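Local atomic coordinates of Cap5O (Staphylococcus aureus, PDB entry 3OJO), a protein that binds NAD and, as a UDP-N-acetylmannosamine dehydrogenase of the capsular polysaccharide pathway, probably oxidises its sugar-nucleotide substrate. Residues Met213-Leu216 against Met217-Thr220; Thr220-Asp223 against Val224-Leu228. All blocks are in the same frame, centred on the assembly; numbering follows the deposited sequence.

Contact 1 of 2, residues Met213-Leu216 against Met217-Thr220; sequences MSKL and MENT. With PDC (pyridine-2,6-dicarboxylic acid), chain L.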
loop_
_atom_site.group_PDB
_atom_site.type_symbol
_atom_site.label_atom_id
_atom_site.label_comp_id
_atom_site.label_asym_id
_atom_site.label_seq_id
_atom_site.Cartn_x
_atom_site.Cartn_y
_atom_site.Cartn_z
ATOM N N MET B 213 -8.927 8.605 -12.880
ATOM C CA MET B 213 -8.575 7.377 -12.185
ATOM C C MET B 213 -7.228 7.447 -11.466
ATOM O O MET B 213 -7.119 7.020 -10.311
ATOM C CB MET B 213 -8.635 6.182 -13.160
ATOM C CG MET B 213 -8.785 4.810 -12.481
ATOM S SD MET B 213 -9.865 4.785 -11.012
ATOM C CE MET B 213 -11.327 3.900 -11.619
ATOM N N SER B 214 -6.232 8.007 -12.144
ATOM C CA SER B 214 -4.871 8.179 -11.668
ATOM C C SER B 214 -4.802 9.014 -10.391
ATOM O O SER B 214 -4.072 8.669 -9.455
ATOM C CB SER B 214 -4.012 8.797 -12.779
ATOM O OG SER B 214 -2.934 9.580 -12.278
ATOM N N LYS B 215 -5.504 10.132 -10.373
ATOM C CA LYS B 215 -5.441 11.044 -9.238
ATOM C C LYS B 215 -6.119 10.498 -8.002
ATOM O O LYS B 215 -5.683 10.733 -6.878
ATOM C CB LYS B 215 -5.937 12.447 -9.639
ATOM C CG LYS B 215 -4.843 13.227 -10.348
ATOM C CD LYS B 215 -3.653 13.585 -9.430
ATOM C CE LYS B 215 -2.373 13.802 -10.202
ATOM N NZ LYS B 215 -1.928 15.221 -10.137
ATOM N N LEU B 216 -7.133 9.708 -8.238
ATOM C CA LEU B 216 -7.898 9.060 -7.213
ATOM C C LEU B 216 -7.200 7.820 -6.674
ATOM O O LEU B 216 -7.343 7.536 -5.478
ATOM C CB LEU B 216 -9.334 8.820 -7.698
ATOM C CG LEU B 216 -10.172 10.115 -7.941
ATOM C CD1 LEU B 216 -11.655 9.808 -8.032
ATOM C CD2 LEU B 216 -9.952 11.161 -6.832
ATOM N N MET B 217 -6.439 7.096 -7.547
ATOM C CA MET B 217 -5.597 5.955 -7.184
ATOM C C MET B 217 -4.457 6.391 -6.249
ATOM O O MET B 217 -4.037 5.615 -5.397
ATOM C CB MET B 217 -5.004 5.307 -8.418
ATOM C CG MET B 217 -5.818 4.169 -8.900
ATOM S SD MET B 217 -5.135 3.290 -10.351
ATOM C CE MET B 217 -3.420 3.262 -9.980
ATOM N N GLU B 218 -3.945 7.624 -6.432
ATOM C CA GLU B 218 -2.914 8.248 -5.600
ATOM C C GLU B 218 -3.473 8.393 -4.184
ATOM O O GLU B 218 -2.838 7.972 -3.216
ATOM C CB GLU B 218 -2.542 9.642 -6.153
ATOM C CG GLU B 218 -1.611 9.622 -7.363
ATOM C CD GLU B 218 -1.282 10.977 -7.977
ATOM O OE1 GLU B 218 -0.756 11.009 -9.114
ATOM O OE2 GLU B 218 -1.540 12.009 -7.320
ATOM N N ASN B 219 -4.705 8.925 -4.082
ATOM C CA ASN B 219 -5.412 9.137 -2.836
ATOM C C ASN B 219 -5.720 7.834 -2.107
ATOM O O ASN B 219 -5.660 7.789 -0.874
ATOM C CB ASN B 219 -6.689 9.923 -3.103
ATOM C CG ASN B 219 -6.471 11.377 -3.436
ATOM O OD1 ASN B 219 -5.344 11.848 -3.543
ATOM N ND2 ASN B 219 -7.561 12.125 -3.630
ATOM N N THR B 220 -6.087 6.803 -2.873
ATOM C CA THR B 220 -6.456 5.449 -2.465
ATOM C C THR B 220 -5.245 4.649 -1.958
ATOM O O THR B 220 -5.338 4.026 -0.893
ATOM C CB THR B 220 -7.183 4.785 -3.621
ATOM O OG1 THR B 220 -8.356 5.553 -3.885
ATOM C CG2 THR B 220 -7.567 3.376 -3.324
HETATM N N1 PDC L . -0.487 13.085 -1.806
HETATM C C2 PDC L . 0.236 12.070 -1.321
HETATM C C3 PDC L . -0.107 10.787 -1.739
HETATM C C4 PDC L . -1.233 10.674 -2.597
HETATM C C5 PDC L . -1.928 11.807 -3.055
HETATM C C6 PDC L . -1.489 13.027 -2.627
HETATM C C7 PDC L . 1.362 12.438 -0.404
HETATM O O1 PDC L . 2.096 11.587 0.063
HETATM O O2 PDC L . 1.545 13.768 -0.123
HETATM C C8 PDC L . -2.049 14.338 -3.002
HETATM O O3 PDC L . -2.984 14.452 -3.797
HETATM O O4 PDC L . -1.477 15.432 -2.453
#
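Leu216 O is gripped twice by Thr220, and this is the tight part of the contact. Thr220 OG1 lies 2.7 Å from Leu216 O and Thr220 N 3.0 Å from it, the two donors approaching from opposite faces of the carbonyl plane. With chi1 at -61° the hydroxyl stands beside Thr220's own N and turns back along the chain to share that acceptor. OG1 is also hydrogen-bonded to Ala271 N. On another flank Met213 and Met217 meet only loosely, CG of Met213 being 4.5 Å from SD of Met217, and the second subunit packs against both. These are successive turns of the long helix 208-238, its i to i+4 pattern seen in the backbone hydrogen bonds Met217 N to Met213 O (2.8 Å) and Glu218 N to Ser214 O (3.2 Å). The partly exposed side belongs to Lys215, which runs alongside Glu218 in the same direction: Lys215 CD comes within 3.4 Å of Glu218 OE2, yet Lys215 NZ stays 4.3 Å from that oxygen, beyond a salt bridge. Glu218 OE2 instead pairs with Arg163, another residue of the pyridine-2,6-dicarboxylic acid pocket, while Glu218 O approaches C4 of that ligand at 3.2 Å.

Contact 2 of 2, residues Thr220-Asp223 against Val224-Leu228; sequences TYRD and VNIAL. With PDC (pyridine-2,6-dicarboxylic acid), chain L; PDC (pyridine-2,6-dicarboxylic acid), chain I.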
loop_
_atom_site.group_PDB
_atom_site.type_symbol
_atom_site.label_atom_id
_atom_site.label_comp_id
_atom_site.label_asym_id
_atom_site.label_seq_id
_atom_site.Cartn_x
_atom_site.Cartn_y
_atom_site.Cartn_z
ATOM N N THR B 220 -6.087 6.803 -2.873
ATOM C CA THR B 220 -6.456 5.449 -2.465
ATOM C C THR B 220 -5.245 4.649 -1.958
ATOM O O THR B 220 -5.338 4.026 -0.893
ATOM C CB THR B 220 -7.183 4.785 -3.621
ATOM O OG1 THR B 220 -8.356 5.553 -3.885
ATOM C CG2 THR B 220 -7.567 3.376 -3.324
ATOM N N TYR B 221 -4.113 4.679 -2.701
ATOM C CA TYR B 221 -2.889 4.027 -2.266
ATOM C C TYR B 221 -2.520 4.570 -0.905
ATOM O O TYR B 221 -2.174 3.812 -0.005
ATOM C CB TYR B 221 -1.725 4.251 -3.258
ATOM C CG TYR B 221 -0.380 3.795 -2.722
ATOM C CD1 TYR B 221 0.005 2.459 -2.789
ATOM C CD2 TYR B 221 0.495 4.695 -2.124
ATOM C CE1 TYR B 221 1.242 2.037 -2.285
ATOM C CE2 TYR B 221 1.723 4.288 -1.621
ATOM C CZ TYR B 221 2.087 2.956 -1.684
ATOM O OH TYR B 221 3.300 2.562 -1.178
ATOM N N ARG B 222 -2.612 5.893 -0.757
ATOM C CA ARG B 222 -2.299 6.585 0.488
ATOM C C ARG B 222 -3.275 6.231 1.625
ATOM O O ARG B 222 -2.820 6.039 2.733
ATOM C CB ARG B 222 -2.195 8.098 0.233
ATOM C CG ARG B 222 -1.880 8.901 1.484
ATOM C CD ARG B 222 -1.867 10.399 1.261
ATOM N NE ARG B 222 -1.868 11.131 2.532
ATOM C CZ ARG B 222 -0.830 11.242 3.366
ATOM N NH1 ARG B 222 0.333 10.658 3.078
ATOM N NH2 ARG B 222 -0.953 11.917 4.502
ATOM N N ASP B 223 -4.588 6.106 1.348
ATOM C CA ASP B 223 -5.590 5.820 2.372
ATOM C C ASP B 223 -5.514 4.395 2.886
ATOM O O ASP B 223 -5.542 4.194 4.092
ATOM C CB ASP B 223 -7.010 6.182 1.879
ATOM C CG ASP B 223 -8.058 6.271 2.978
ATOM O OD1 ASP B 223 -8.051 7.258 3.724
ATOM O OD2 ASP B 223 -8.893 5.362 3.074
ATOM N N VAL B 224 -5.409 3.413 1.971
ATOM C CA VAL B 224 -5.305 1.992 2.251
ATOM C C VAL B 224 -4.010 1.717 3.060
ATOM O O VAL B 224 -4.018 0.901 4.005
ATOM C CB VAL B 224 -5.394 1.168 0.932
ATOM C CG1 VAL B 224 -5.041 -0.308 1.174
ATOM C CG2 VAL B 224 -6.784 1.281 0.267
ATOM N N ASN B 225 -2.904 2.411 2.691
ATOM C CA ASN B 225 -1.623 2.245 3.367
ATOM C C ASN B 225 -1.586 2.859 4.782
ATOM O O ASN B 225 -0.978 2.286 5.701
ATOM C CB ASN B 225 -0.474 2.670 2.482
ATOM C CG ASN B 225 -0.070 1.560 1.566
ATOM O OD1 ASN B 225 -0.502 1.483 0.418
ATOM N ND2 ASN B 225 0.655 0.600 2.099
ATOM N N ILE B 226 -2.298 3.980 4.959
ATOM C CA ILE B 226 -2.453 4.629 6.251
ATOM C C ILE B 226 -3.318 3.712 7.129
ATOM O O ILE B 226 -2.960 3.488 8.277
ATOM C CB ILE B 226 -2.987 6.078 6.135
ATOM C CG1 ILE B 226 -1.882 7.005 5.540
ATOM C CG2 ILE B 226 -3.470 6.586 7.505
ATOM C CD1 ILE B 226 -2.360 8.516 5.282
ATOM N N ALA B 227 -4.406 3.134 6.565
ATOM C CA ALA B 227 -5.280 2.159 7.244
ATOM C C ALA B 227 -4.439 0.960 7.732
ATOM O O ALA B 227 -4.594 0.527 8.873
ATOM C CB ALA B 227 -6.367 1.682 6.291
ATOM N N LEU B 228 -3.520 0.471 6.887
ATOM C CA LEU B 228 -2.614 -0.623 7.242
ATOM C C LEU B 228 -1.755 -0.294 8.470
ATOM O O LEU B 228 -1.686 -1.088 9.397
ATOM C CB LEU B 228 -1.770 -1.046 6.030
ATOM C CG LEU B 228 -0.698 -2.130 6.278
ATOM C CD1 LEU B 228 -1.307 -3.381 6.885
ATOM C CD2 LEU B 228 0.001 -2.460 5.013
HETATM N N1 PDC L . -0.487 13.085 -1.806
HETATM C C2 PDC L . 0.236 12.070 -1.321
HETATM C C3 PDC L . -0.107 10.787 -1.739
HETATM C C4 PDC L . -1.233 10.674 -2.597
HETATM C C5 PDC L . -1.928 11.807 -3.055
HETATM C C6 PDC L . -1.489 13.027 -2.627
HETATM C C7 PDC L . 1.362 12.438 -0.404
HETATM O O1 PDC L . 2.096 11.587 0.063
HETATM O O2 PDC L . 1.545 13.768 -0.123
HETATM C C8 PDC L . -2.049 14.338 -3.002
HETATM O O3 PDC L . -2.984 14.452 -3.797
HETATM O O4 PDC L . -1.477 15.432 -2.453
HETATM N N1 PDC I . 1.136 16.138 0.975
HETATM C C2 PDC I . 0.160 15.608 1.791
HETATM C C3 PDC I . 0.305 15.513 3.214
HETATM C C4 PDC I . 1.508 15.982 3.767
HETATM C C5 PDC I . 2.474 16.539 2.889
HETATM C C6 PDC I . 2.283 16.617 1.476
HETATM C C7 PDC I . -1.058 15.120 1.166
HETATM O O1 PDC I . -2.004 14.649 1.815
HETATM O O2 PDC I . -1.086 15.287 -0.156
HETATM C C8 PDC I . 3.382 17.172 0.588
HETATM O O3 PDC I . 4.430 17.595 1.003
HETATM O O4 PDC I . 3.294 17.256 -0.731
#
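Arg222 and Ile226 are brought together by complementary torsions: Arg222 CG is anti to its N (chi1 180°) and the chain stays extended to NE, whereas Ile226 CG1 lies beside its own N (chi1 -71°) and carries CD1 back one turn. CD1 therefore sits 3.6 Å above the plane of the Arg222 guanidinium, over its centre. The opposite face is approached by a carboxylate of the pyridine-2,6-dicarboxylic acid of chain I, whose O1 is 3.6 Å from Arg222 NE. The ligand molecule of chain L rests against the aliphatic part, its C3 3.5 Å from Arg222 CD. The guanidinium is thus flanked by a methyl group and an anion, with a weak hydrogen bond from NH2 to Tyr325 OH.

Elsewhere Asn225 OD1 hovers 3.2 Å above the Tyr221 ring, toward its rim, with amide and ring planes 46° apart. Both polar ends look across the dimer interface: Tyr221 OH bonds to Tyr221 OH, and Asn225 ND2 to Asn225 OD1, of the second subunit. Backbone hydrogen bonds of the alpha-helix join the turns, among them Val224 N to Thr220 O (2.9 Å) and Ala227 N to Asp223 O (2.9 Å). Asp223 forms a salt bridge with Arg101, and helix 286-312 closes another side, where Leu287 meets Val224 and Asn295 touches Ile226 and Ala227.

How the contacts relate
Contact 1 and contact 2 are consecutive along helix 208-238, their centres 11 Å apart, and Thr220 ends the first and begins the second. Both belong to the central domain of the dehydrogenase family. Contact 1 is the nearer to the cofactor: the Asn219 side chain is about 7 Å from the bound NAD, the Arg222 side chain of contact 2 about 11 Å from it. The Leu216 side chain also lies about 4 Å from that of Thr130, an NAD(+)-binding residue. One dicarboxylate molecule touches both contacts. That a single helix carries both, and that both meet the second subunit, is consistent with the family plan, in which a long central helix joins two Rossmann-like domains and forms the dimer core.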